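Local coordinates for Ser-thr phosphatase MSPP (Mycobacterium smegmatis, PDB 2JFR), which probably removes phosphate groups from phosphorylated serine and threonine residues of proteins, as a metal-dependent phosphatase of the PPM (PP2C) family, at residues P61-L66 / G104-N109; L115-I118 / M123-L126; D128-A133 / G167-G172. All coordinates share one frame; numbering follows the deposited sequence.

Interaction 1 (P61-L66 / G104-N109)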
ATOM      1  N   PRO A  61      19.599  -1.845   4.711  1.00 16.91           N
ATOM      2  CA  PRO A  61      18.649  -0.740   4.519  1.00 16.66           C
ATOM      3  C   PRO A  61      19.117   0.230   3.448  1.00 16.62           C
ATOM      4  O   PRO A  61      19.557   1.370   3.730  1.00 18.70           O
ATOM      5  CB  PRO A  61      18.558  -0.089   5.910  1.00 17.39           C
ATOM      6  CG  PRO A  61      19.914  -0.350   6.513  1.00 18.12           C
ATOM      7  CD  PRO A  61      20.253  -1.765   6.036  1.00 17.59           C
ATOM      8  N   ASP A  62      19.076  -0.192   2.221  1.00 16.67           N
ATOM      9  CA  ASP A  62      19.373   0.637   1.062  1.00 17.00           C
ATOM     10  C   ASP A  62      18.438   0.182  -0.050  1.00 16.40           C
ATOM     11  O   ASP A  62      17.640  -0.718   0.116  1.00 16.61           O
ATOM     12  CB  ASP A  62      20.839   0.612   0.628  1.00 17.75           C
ATOM     13  CG  ASP A  62      21.352  -0.671   0.070  1.00 18.21           C
ATOM     14  OD1 ASP A  62      20.677  -1.703   0.098  1.00 19.90           O
ATOM     15  OD2 ASP A  62      22.515  -0.649  -0.439  1.00 22.93           O
ATOM     16  N   ARG A  63      18.537   0.824  -1.222  1.00 16.90           N
ATOM     17  CA  ARG A  63      17.610   0.483  -2.310  1.00 16.55           C
ATOM     18  C   ARG A  63      17.704  -0.976  -2.691  1.00 16.32           C
ATOM     19  O   ARG A  63      16.722  -1.696  -2.819  1.00 16.73           O
ATOM     20  CB  ARG A  63      17.877   1.411  -3.503  1.00 17.88           C
ATOM     21  CG  ARG A  63      17.169   0.908  -4.753  1.00 17.74           C
ATOM     22  CD  ARG A  63      17.174   1.913  -5.854  1.00 20.82           C
ATOM     23  NE  ARG A  63      16.651   1.368  -7.098  1.00 22.89           N
ATOM     24  CZ  ARG A  63      16.032   2.044  -8.039  1.00 19.56           C
ATOM     25  NH1 ARG A  63      15.792   3.299  -7.884  1.00 20.81           N
ATOM     26  NH2 ARG A  63      15.640   1.392  -9.111  1.00 22.34           N
ATOM     27  N   ASP A  64      18.934  -1.462  -2.930  1.00 17.25           N
ATOM     28  CA  ASP A  64      19.070  -2.849  -3.357  1.00 17.72           C
ATOM     29  C   ASP A  64      18.599  -3.816  -2.286  1.00 17.02           C
ATOM     30  O   ASP A  64      18.018  -4.850  -2.584  1.00 17.69           O
ATOM     31  CB  ASP A  64      20.538  -3.147  -3.659  1.00 22.40           C
ATOM     32  CG  ASP A  64      20.981  -2.591  -4.996  1.00 30.76           C
ATOM     33  OD1 ASP A  64      20.159  -2.121  -5.781  1.00 34.50           O
ATOM     34  OD2 ASP A  64      22.205  -2.664  -5.277  1.00 41.48           O
ATOM     35  N   GLY A  65      18.832  -3.454  -1.018  1.00 17.25           N
ATOM     36  CA  GLY A  65      18.370  -4.264   0.084  1.00 16.98           C
ATOM     37  C   GLY A  65      16.896  -4.330   0.209  1.00 16.42           C
ATOM     38  O   GLY A  65      16.320  -5.369   0.563  1.00 17.60           O
ATOM     39  N   LEU A  66      16.230  -3.240  -0.071  1.00 16.42           N
ATOM     40  CA  LEU A  66      14.772  -3.207  -0.091  1.00 16.34           C
ATOM     41  C   LEU A  66      14.247  -4.089  -1.184  1.00 16.06           C
ATOM     42  O   LEU A  66      13.321  -4.882  -0.975  1.00 16.18           O
ATOM     43  CB  LEU A  66      14.279  -1.759  -0.253  1.00 16.27           C
ATOM     44  CG  LEU A  66      12.772  -1.581  -0.357  1.00 16.50           C
ATOM     45  CD1 LEU A  66      12.103  -2.131   0.873  1.00 18.54           C
ATOM     46  CD2 LEU A  66      12.411  -0.143  -0.615  1.00 18.59           C
ATOM     47  N   GLY A 104      17.163   9.129  -2.329  1.00 15.75           N
ATOM     48  CA  GLY A 104      15.925   9.761  -2.053  1.00 15.87           C
ATOM     49  C   GLY A 104      14.772   8.774  -1.876  1.00 14.92           C
ATOM     50  O   GLY A 104      14.926   7.557  -2.085  1.00 15.30           O
ATOM     51  N   PRO A 105      13.621   9.276  -1.511  1.00 14.75           N
ATOM     52  CA  PRO A 105      12.464   8.409  -1.185  1.00 14.82           C
ATOM     53  C   PRO A 105      12.124   7.491  -2.338  1.00 14.41           C
ATOM     54  O   PRO A 105      12.162   7.898  -3.523  1.00 14.85           O
ATOM     55  CB  PRO A 105      11.378   9.377  -0.846  1.00 16.35           C
ATOM     56  CG  PRO A 105      12.141  10.567  -0.262  1.00 17.54           C
ATOM     57  CD  PRO A 105      13.315  10.684  -1.184  1.00 16.92           C
ATOM     58  N   LEU A 106      11.775   6.265  -2.008  1.00 14.44           N
ATOM     59  CA  LEU A 106      11.559   5.212  -3.004  1.00 14.34           C
ATOM     60  C   LEU A 106      10.290   4.438  -2.685  1.00 14.03           C
ATOM     61  O   LEU A 106      10.031   4.154  -1.516  1.00 15.09           O
ATOM     62  CB  LEU A 106      12.772   4.271  -2.979  1.00 15.31           C
ATOM     63  CG  LEU A 106      12.902   3.312  -4.188  1.00 16.23           C
ATOM     64  CD1 LEU A 106      13.332   4.072  -5.408  1.00 16.78           C
ATOM     65  CD2 LEU A 106      13.867   2.233  -3.858  1.00 18.99           C
ATOM     66  N   VAL A 107       9.554   4.110  -3.721  1.00 13.78           N
ATOM     67  CA  VAL A 107       8.398   3.175  -3.614  1.00 13.98           C
ATOM     68  C   VAL A 107       8.677   1.949  -4.398  1.00 14.11           C
ATOM     69  O   VAL A 107       9.208   1.978  -5.531  1.00 15.24           O
ATOM     70  CB  VAL A 107       7.080   3.846  -3.998  1.00 14.53           C
ATOM     71  CG1 VAL A 107       7.054   4.387  -5.418  1.00 16.29           C
ATOM     72  CG2 VAL A 107       5.885   2.913  -3.763  1.00 15.38           C
ATOM     73  N   VAL A 108       8.311   0.797  -3.814  1.00 14.19           N
ATOM     74  CA  VAL A 108       8.325  -0.501  -4.481  1.00 14.50           C
ATOM     75  C   VAL A 108       6.918  -1.056  -4.326  1.00 14.68           C
ATOM     76  O   VAL A 108       6.400  -1.114  -3.213  1.00 16.04           O
ATOM     77  CB  VAL A 108       9.379  -1.422  -3.851  1.00 15.48           C
ATOM     78  CG1 VAL A 108       9.361  -2.775  -4.583  1.00 17.46           C
ATOM     79  CG2 VAL A 108      10.754  -0.801  -3.869  1.00 18.12           C
ATOM     80  N   ASN A 109       6.285  -1.453  -5.435  1.00 14.50           N
ATOM     81  CA  ASN A 109       4.888  -1.821  -5.330  1.00 14.53           C
ATOM     82  C   ASN A 109       4.528  -2.919  -6.315  1.00 14.56           C
ATOM     83  O   ASN A 109       4.982  -2.990  -7.455  1.00 14.82           O
ATOM     84  CB  ASN A 109       3.976  -0.616  -5.510  1.00 15.71           C
ATOM     85  CG  ASN A 109       4.087   0.089  -6.914  1.00 17.74           C
ATOM     86  OD1 ASN A 109       3.142  -0.002  -7.694  1.00 22.82           O
ATOM     87  ND2 ASN A 109       5.209   0.705  -7.123  1.00 19.98           N
TER
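The first turn of a helix, from Arg-63 to Leu-66, runs past Leu-106 and Val-108 of a strand with the backbones well apart, CA of Arg-63 lying 7.7 Å from CA of Leu-106 and CA of Leu-66 8.3 Å from CA of Val-108. No hydrogen bond crosses this gap, which side chains fill. The tips of Leu-66 and Val-108 reach toward each other, CD2 of the leucine 3.7 Å from CG2 of the valine. The leucine's CG lies opposite the backbone N (chi1 177°), which carries its branch out to the strand, while the short, beta-branched valine suits an extended backbone under a helix.

This is the outer layer of the PP2C fold, where helix 63-81 lies against an antiparallel sheet; Ala-96 of the neighbouring strand and Leu-67 and Val-70 of the same helix extend the apolar layer.

Arg-63 crosses Leu-106 at about a right angle. Its extended chain rests on the leucine, Arg-63 CG lying 3.7 Å from Leu-106 CD2, and Arg-63 NH1 approaches Leu-106 CD1 at 3.6 Å. Apolar along its methylenes and charged at its end, arginine suits this exposed margin. Just before the helix, Asp-62 serves as N-cap, its OD1 accepting from Gly-65 N at 2.8 Å.

Interaction 2 (L115-I118 / M123-L126)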
ATOM      1  N   LEU A 115       0.066   4.201  -3.369  1.00 14.11           N
ATOM      2  CA  LEU A 115       0.716   5.329  -2.729  1.00 13.72           C
ATOM      3  C   LEU A 115       0.143   6.619  -3.318  1.00 13.63           C
ATOM      4  O   LEU A 115       0.074   6.768  -4.528  1.00 14.43           O
ATOM      5  CB  LEU A 115       2.207   5.286  -2.992  1.00 14.29           C
ATOM      6  CG  LEU A 115       3.011   6.519  -2.557  1.00 14.40           C
ATOM      7  CD1 LEU A 115       2.980   6.675  -1.066  1.00 14.82           C
ATOM      8  CD2 LEU A 115       4.431   6.438  -3.094  1.00 15.88           C
ATOM      9  N   TYR A 116      -0.188   7.542  -2.430  1.00 13.90           N
ATOM     10  CA  TYR A 116      -0.653   8.871  -2.776  1.00 14.31           C
ATOM     11  C   TYR A 116       0.257   9.914  -2.184  1.00 14.47           C
ATOM     12  O   TYR A 116       0.813   9.715  -1.085  1.00 15.01           O
ATOM     13  CB  TYR A 116      -2.064   9.154  -2.247  1.00 15.09           C
ATOM     14  CG  TYR A 116      -3.094   8.116  -2.535  1.00 15.46           C
ATOM     15  CD1 TYR A 116      -3.952   8.205  -3.611  1.00 15.97           C
ATOM     16  CD2 TYR A 116      -3.207   6.970  -1.719  1.00 16.74           C
ATOM     17  CE1 TYR A 116      -4.916   7.204  -3.841  1.00 16.51           C
ATOM     18  CE2 TYR A 116      -4.143   6.004  -1.924  1.00 17.66           C
ATOM     19  CZ  TYR A 116      -4.986   6.116  -2.990  1.00 16.89           C
ATOM     20  OH  TYR A 116      -5.917   5.111  -3.203  1.00 19.08           O
ATOM     21  N   ARG A 117       0.347  11.048  -2.860  1.00 15.78           N
ATOM     22  CA  ARG A 117       0.951  12.257  -2.274  1.00 16.04           C
ATOM     23  C   ARG A 117      -0.148  13.262  -2.076  1.00 15.66           C
ATOM     24  O   ARG A 117      -0.963  13.482  -2.944  1.00 16.02           O
ATOM     25  CB  ARG A 117       1.999  12.839  -3.179  1.00 17.02           C
ATOM     26  CG  ARG A 117       2.725  14.050  -2.568  1.00 17.89           C
ATOM     27  CD  ARG A 117       3.717  14.689  -3.523  1.00 19.18           C
ATOM     28  NE  ARG A 117       2.975  15.158  -4.673  1.00 19.50           N
ATOM     29  CZ  ARG A 117       3.388  15.171  -5.910  1.00 27.43           C
ATOM     30  NH1 ARG A 117       4.641  14.882  -6.175  1.00 42.90           N
ATOM     31  NH2 ARG A 117       2.552  15.550  -6.845  1.00 40.37           N
ATOM     32  N   ILE A 118      -0.108  13.885  -0.892  1.00 15.96           N
ATOM     33  CA  ILE A 118      -1.022  14.941  -0.505  0.67 17.06           C
ATOM     34  C   ILE A 118      -0.200  16.198  -0.408  1.00 16.62           C
ATOM     35  O   ILE A 118       0.710  16.298   0.412  1.00 17.14           O
ATOM     36  CB  ILE A 118      -1.721  14.494   0.790  0.67 18.45           C
ATOM     37  CG1 ILE A 118      -2.426  13.177   0.528  0.67 18.63           C
ATOM     38  CG2 ILE A 118      -2.677  15.535   1.362  0.67 20.73           C
ATOM     39  CD1 ILE A 118      -2.685  12.298   1.717  0.67 20.12           C
ATOM     40  N   MET A 123      -4.766  15.358  -3.474  1.00 19.02           N
ATOM     41  CA  MET A 123      -4.390  13.974  -3.271  0.66 19.56           C
ATOM     42  C   MET A 123      -4.200  13.307  -4.629  1.00 18.25           C
ATOM     43  O   MET A 123      -5.190  13.307  -5.368  1.00 23.15           O
ATOM     44  CB  MET A 123      -5.477  13.253  -2.442  0.66 21.91           C
ATOM     45  CG  MET A 123      -5.148  11.787  -2.113  0.66 20.69           C
ATOM     46  SD  MET A 123      -6.504  11.143  -1.031  0.66 24.82           S
ATOM     47  CE  MET A 123      -6.044   9.452  -1.004  0.66 27.86           C
ATOM     48  N   GLU A 124      -3.029  12.813  -4.952  1.00 15.67           N
ATOM     49  CA  GLU A 124      -2.939  12.118  -6.259  0.50 16.30           C
ATOM     50  C   GLU A 124      -2.165  10.825  -6.044  1.00 15.80           C
ATOM     51  O   GLU A 124      -1.296  10.660  -5.202  1.00 17.81           O
ATOM     52  CB  GLU A 124      -2.296  13.027  -7.305  0.50 15.29           C
ATOM     53  CG  GLU A 124      -0.829  13.260  -6.974  0.50 16.37           C
ATOM     54  CD  GLU A 124      -0.187  14.034  -8.130  0.50 18.61           C
ATOM     55  OE1 GLU A 124       0.043  13.458  -9.183  0.50 23.17           O
ATOM     56  OE2 GLU A 124       0.094  15.245  -8.031  0.50 35.28           O
ATOM     57  N   GLN A 125      -2.598   9.879  -6.831  1.00 15.00           N
ATOM     58  CA  GLN A 125      -2.054   8.521  -6.801  1.00 14.78           C
ATOM     59  C   GLN A 125      -0.795   8.462  -7.629  1.00 14.70           C
ATOM     60  O   GLN A 125      -0.775   8.817  -8.818  1.00 16.07           O
ATOM     61  CB  GLN A 125      -3.090   7.534  -7.324  1.00 15.04           C
ATOM     62  CG  GLN A 125      -2.552   6.100  -7.300  1.00 15.49           C
ATOM     63  CD  GLN A 125      -3.605   5.070  -7.522  1.00 15.79           C
ATOM     64  OE1 GLN A 125      -4.775   5.233  -7.193  1.00 17.42           O
ATOM     65  NE2 GLN A 125      -3.172   3.959  -8.072  1.00 17.67           N
ATOM     66  N   LEU A 126       0.293   7.988  -7.038  1.00 14.81           N
ATOM     67  CA  LEU A 126       1.584   7.956  -7.691  1.00 14.81           C
ATOM     68  C   LEU A 126       1.934   6.660  -8.336  1.00 14.88           C
ATOM     69  O   LEU A 126       2.762   6.615  -9.244  1.00 16.97           O
ATOM     70  CB  LEU A 126       2.696   8.263  -6.672  1.00 15.02           C
ATOM     71  CG  LEU A 126       2.549   9.587  -5.947  1.00 15.88           C
ATOM     72  CD1 LEU A 126       3.763   9.773  -5.043  1.00 17.07           C
ATOM     73  CD2 LEU A 126       2.407  10.758  -6.904  1.00 17.80           C
TER
HETATM   74  O   HOH W   1      -7.030   4.856  -5.556  1.00 21.11           O
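Arg-117 and Glu-124 form the hydrogen-bonded pair at the middle of two antiparallel strands whose directions differ by 152°. Arg-117 N gives its hydrogen to Glu-124 O at 2.9 Å, and Glu-124 N returns one to Arg-117 O. Beyond them Leu-126 N donates to Leu-115 O at 2.8 Å. Tyr-116 with Gln-125 and Ile-118 with Met-123 are the non-hydrogen-bonded pairs.

The charged pair lies on the opposite face of the hairpin from Tyr-116. In one of two modelled conformers of Glu-124, OE2 makes a salt bridge to Arg-117 NH2 at 2.7 Å, at the edge of the guanidinium, whose plane stands 87° from the carboxylate; as a permanent link it is doubtful. A bend at chi3 (61°) turns the otherwise extended arginine so that NH2 comes to the glutamate, and its NH1 bonds to Asp-174 O. On the side of Arg-117, Leu-115 CD2 packs 3.9 Å from Leu-126 CD1.

Strands 115-119 and 122-125 make a beta hairpin at one margin of a sheet in the PP2C sandwich; helix 194-201 covers Ile-118 and Met-123 on the face that also bears Tyr-116.

On that face, apolar contacts dominate. Flexible and unbranched, Met-123 can lay its methyl over a ring: in one of its two conformers CE sits 3.5 Å from the Tyr-116 ring centroid, a CH-pi contact, with SD farther off above the same ring in a Met-aromatic contact. Phe-189 also meets this tyrosine.

A water joins the polar ends, 2.6 Å from Tyr-116 OH and donating to Gln-125 OE1, while Gln-125 NE2 donates to Thr-127 O.

Interaction 3 (D128-A133 / G167-G172)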
ATOM      1  N   ASP A 128       0.980   2.808 -10.156  1.00 16.20           N
ATOM      2  CA  ASP A 128       0.001   2.101 -11.012  0.73 17.31           C
ATOM      3  C   ASP A 128      -0.534   0.884 -10.297  1.00 15.27           C
ATOM      4  O   ASP A 128       0.190   0.245  -9.501  1.00 17.81           O
ATOM      5  CB  ASP A 128       0.659   1.630 -12.307  0.73 24.98           C
ATOM      6  CG  ASP A 128       1.373   2.531 -13.188  0.73 27.11           C
ATOM      7  OD1 ASP A 128       1.241   3.762 -13.356  0.73 27.32           O
ATOM      8  OD2 ASP A 128       2.302   2.023 -13.918  0.73 28.45           O
ATOM      9  N   ASP A 129      -1.786   0.623 -10.523  1.00 15.14           N
ATOM     10  CA  ASP A 129      -2.447  -0.570  -9.969  1.00 14.66           C
ATOM     11  C   ASP A 129      -2.290  -1.723 -10.958  1.00 14.61           C
ATOM     12  O   ASP A 129      -2.623  -1.613 -12.151  1.00 16.01           O
ATOM     13  CB  ASP A 129      -3.938  -0.321  -9.761  1.00 16.03           C
ATOM     14  CG  ASP A 129      -4.257   0.514  -8.566  1.00 17.64           C
ATOM     15  OD1 ASP A 129      -3.455   0.696  -7.705  1.00 20.41           O
ATOM     16  OD2 ASP A 129      -5.456   0.828  -8.496  1.00 27.77           O
ATOM     17  N   HIS A 130      -1.778  -2.833 -10.478  1.00 14.27           N
ATOM     18  CA  HIS A 130      -1.621  -4.040 -11.273  1.00 14.51           C
ATOM     19  C   HIS A 130      -2.895  -4.868 -11.126  1.00 14.29           C
ATOM     20  O   HIS A 130      -2.982  -5.842 -10.398  1.00 15.08           O
ATOM     21  CB  HIS A 130      -0.400  -4.808 -10.811  1.00 15.11           C
ATOM     22  CG  HIS A 130       0.824  -3.989 -10.735  1.00 15.18           C
ATOM     23  ND1 HIS A 130       1.648  -4.027  -9.658  1.00 15.39           N
ATOM     24  CD2 HIS A 130       1.261  -3.022 -11.560  1.00 17.13           C
ATOM     25  CE1 HIS A 130       2.578  -3.118  -9.848  1.00 16.08           C
ATOM     26  NE2 HIS A 130       2.408  -2.504 -11.009  1.00 17.10           N
ATOM     27  N   SER A 131      -3.902  -4.393 -11.822  1.00 15.49           N
ATOM     28  CA  SER A 131      -5.220  -5.024 -11.875  1.00 15.59           C
ATOM     29  C   SER A 131      -5.730  -4.844 -13.279  1.00 15.28           C
ATOM     30  O   SER A 131      -5.240  -4.025 -14.027  1.00 15.75           O
ATOM     31  CB  SER A 131      -6.179  -4.414 -10.876  1.00 16.88           C
ATOM     32  OG  SER A 131      -6.486  -3.090 -11.248  1.00 17.79           O
ATOM     33  N   VAL A 132      -6.813  -5.537 -13.625  1.00 16.13           N
ATOM     34  CA  VAL A 132      -7.344  -5.372 -14.961  1.00 16.13           C
ATOM     35  C   VAL A 132      -7.698  -3.918 -15.227  1.00 16.40           C
ATOM     36  O   VAL A 132      -7.393  -3.319 -16.244  1.00 18.07           O
ATOM     37  CB  VAL A 132      -8.577  -6.266 -15.181  1.00 17.97           C
ATOM     38  CG1 VAL A 132      -9.234  -5.980 -16.535  1.00 20.09           C
ATOM     39  CG2 VAL A 132      -8.132  -7.734 -15.079  1.00 19.41           C
ATOM     40  N   ALA A 133      -8.362  -3.267 -14.254  1.00 17.03           N
ATOM     41  CA  ALA A 133      -8.712  -1.862 -14.356  1.00 17.79           C
ATOM     42  C   ALA A 133      -7.513  -0.968 -14.355  1.00 17.25           C
ATOM     43  O   ALA A 133      -7.402  -0.014 -15.131  1.00 18.72           O
ATOM     44  CB  ALA A 133      -9.675  -1.514 -13.209  1.00 19.81           C
ATOM     45  N   GLY A 167       8.122  -9.069 -10.481  1.00 24.45           N
ATOM     46  CA  GLY A 167       8.713  -7.862 -10.982  1.00 29.51           C
ATOM     47  C   GLY A 167       7.912  -6.649 -10.439  1.00 25.72           C
ATOM     48  O   GLY A 167       7.055  -6.153 -11.134  1.00 25.12           O
ATOM     49  N   PRO A 168       8.271  -6.206  -9.242  1.00 22.58           N
ATOM     50  CA  PRO A 168       7.577  -5.048  -8.715  1.00 19.31           C
ATOM     51  C   PRO A 168       7.971  -3.793  -9.508  1.00 17.42           C
ATOM     52  O   PRO A 168       9.034  -3.698 -10.090  1.00 19.53           O
ATOM     53  CB  PRO A 168       8.089  -4.925  -7.268  1.00 20.47           C
ATOM     54  CG  PRO A 168       9.451  -5.468  -7.299  1.00 24.67           C
ATOM     55  CD  PRO A 168       9.330  -6.648  -8.272  1.00 25.94           C
ATOM     56  N   ASP A 169       7.093  -2.804  -9.470  1.00 15.82           N
ATOM     57  CA  ASP A 169       7.477  -1.470  -9.901  1.00 15.45           C
ATOM     58  C   ASP A 169       8.369  -0.856  -8.814  1.00 15.04           C
ATOM     59  O   ASP A 169       8.158  -1.106  -7.619  1.00 15.94           O
ATOM     60  CB  ASP A 169       6.269  -0.609 -10.115  1.00 15.89           C
ATOM     61  CG  ASP A 169       5.453  -0.924 -11.359  1.00 16.79           C
ATOM     62  OD1 ASP A 169       5.949  -1.699 -12.231  1.00 22.28           O
ATOM     63  OD2 ASP A 169       4.309  -0.450 -11.455  1.00 17.96           O
ATOM     64  N   VAL A 170       9.331  -0.063  -9.245  1.00 15.14           N
ATOM     65  CA  VAL A 170      10.319   0.584  -8.378  0.61 14.75           C
ATOM     66  C   VAL A 170      10.496   1.988  -8.877  1.00 14.81           C
ATOM     67  O   VAL A 170      10.888   2.139 -10.040  1.00 16.67           O
ATOM     68  CB  VAL A 170      11.648  -0.166  -8.413  0.61 14.98           C
ATOM     69  CG1 VAL A 170      12.673   0.538  -7.506  0.61 17.36           C
ATOM     70  CG2 VAL A 170      11.442  -1.618  -8.048  0.61 16.94           C
ATOM     71  N   PHE A 171      10.299   3.040  -8.084  1.00 14.42           N
ATOM     72  CA  PHE A 171      10.566   4.363  -8.597  1.00 14.45           C
ATOM     73  C   PHE A 171      10.762   5.322  -7.443  1.00 14.22           C
ATOM     74  O   PHE A 171      10.228   5.156  -6.333  1.00 14.71           O
ATOM     75  CB  PHE A 171       9.451   4.904  -9.497  1.00 15.94           C
ATOM     76  CG  PHE A 171      10.070   5.730 -10.620  1.00 16.30           C
ATOM     77  CD1 PHE A 171      10.656   5.118 -11.670  1.00 22.64           C
ATOM     78  CD2 PHE A 171      10.100   7.136 -10.569  1.00 16.17           C
ATOM     79  CE1 PHE A 171      11.253   5.872 -12.679  1.00 22.75           C
ATOM     80  CE2 PHE A 171      10.685   7.852 -11.578  1.00 17.62           C
ATOM     81  CZ  PHE A 171      11.288   7.224 -12.606  1.00 21.32           C
ATOM     82  N   GLY A 172      11.487   6.401  -7.706  1.00 14.48           N
ATOM     83  CA  GLY A 172      11.568   7.481  -6.762  1.00 14.46           C
ATOM     84  C   GLY A 172      10.227   8.125  -6.557  1.00 14.13           C
ATOM     85  O   GLY A 172       9.370   8.167  -7.413  1.00 16.12           O
TER
HETATM   86  O   HOH W   2       3.644   1.783 -10.040  1.00 18.53           O
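The imidazole of His-130 presents its edge to Asp-169, whose OD2 lies practically in the ring plane, while one ring face carries Asp-128 O, 3.8 Å above the plane and displaced toward the rim. With CG opposite the carbonyl carbon (chi1 -51°), the histidine directs its ring to the strand. The carboxylate of Asp-169 is turned nearly perpendicular to the ring, so NE2 meets OD2 from above the carboxylate plane, 64° out of it. The bond is nonetheless short: His-130 NE2 donates to Asp-169 OD2 at 2.8 Å, with an angle of 158° at the hydrogen. The other ring nitrogen, ND1, accepts a hydrogen bond from Gly-111 N, so contacts at both nitrogens fix the rotation of the ring. Histidine suits the place because its two nitrogens can serve two partners on different sides.

The contact joins the connection ahead of helix 132-138 to the edge strand 169-172 of a PP2C sheet, with His-130 at the centre of an inverse gamma turn and Ser-131 as N-cap. About 6 Å from the His-130 side chain lies that of Asp-112, seen to bind magnesium in this protein, although that ion is not bound to this chain in the model.

A water donates to Asp-169 OD2 at 2.7 Å and accepts from Asp-128 N at 2.9 Å. In one of two conformers of Asp-128, its OD2 comes 4.0 Å from Asp-169 OD2. Arg-138 bridges Asp-169 OD2 and, in that conformer, Asp-128 OD2, probably offsetting their repulsion, while Arg-158 holds Asp-169 OD1.

In the fold
After three strands and helix 42-59 the chain enters helix 63-81, passes through strand 89-96 and returns in strand 106-110, where interaction 1 closes a loop of 37 intervening residues against the helix. The next strand, 115-119, belongs to the other sheet, and interaction 2 closes its tight hairpin with 122-125. Directly afterwards the chain starts interaction 3, which closes over 33 residues at strand 169-172. The three follow in series, without nesting or crossing. They meet in space nevertheless: strands 106-110 and 169-172 are sheet neighbours, linking interactions 1 and 3, while Val-107 packs on Leu-115 between the two sheets, linking interactions 1 and 2.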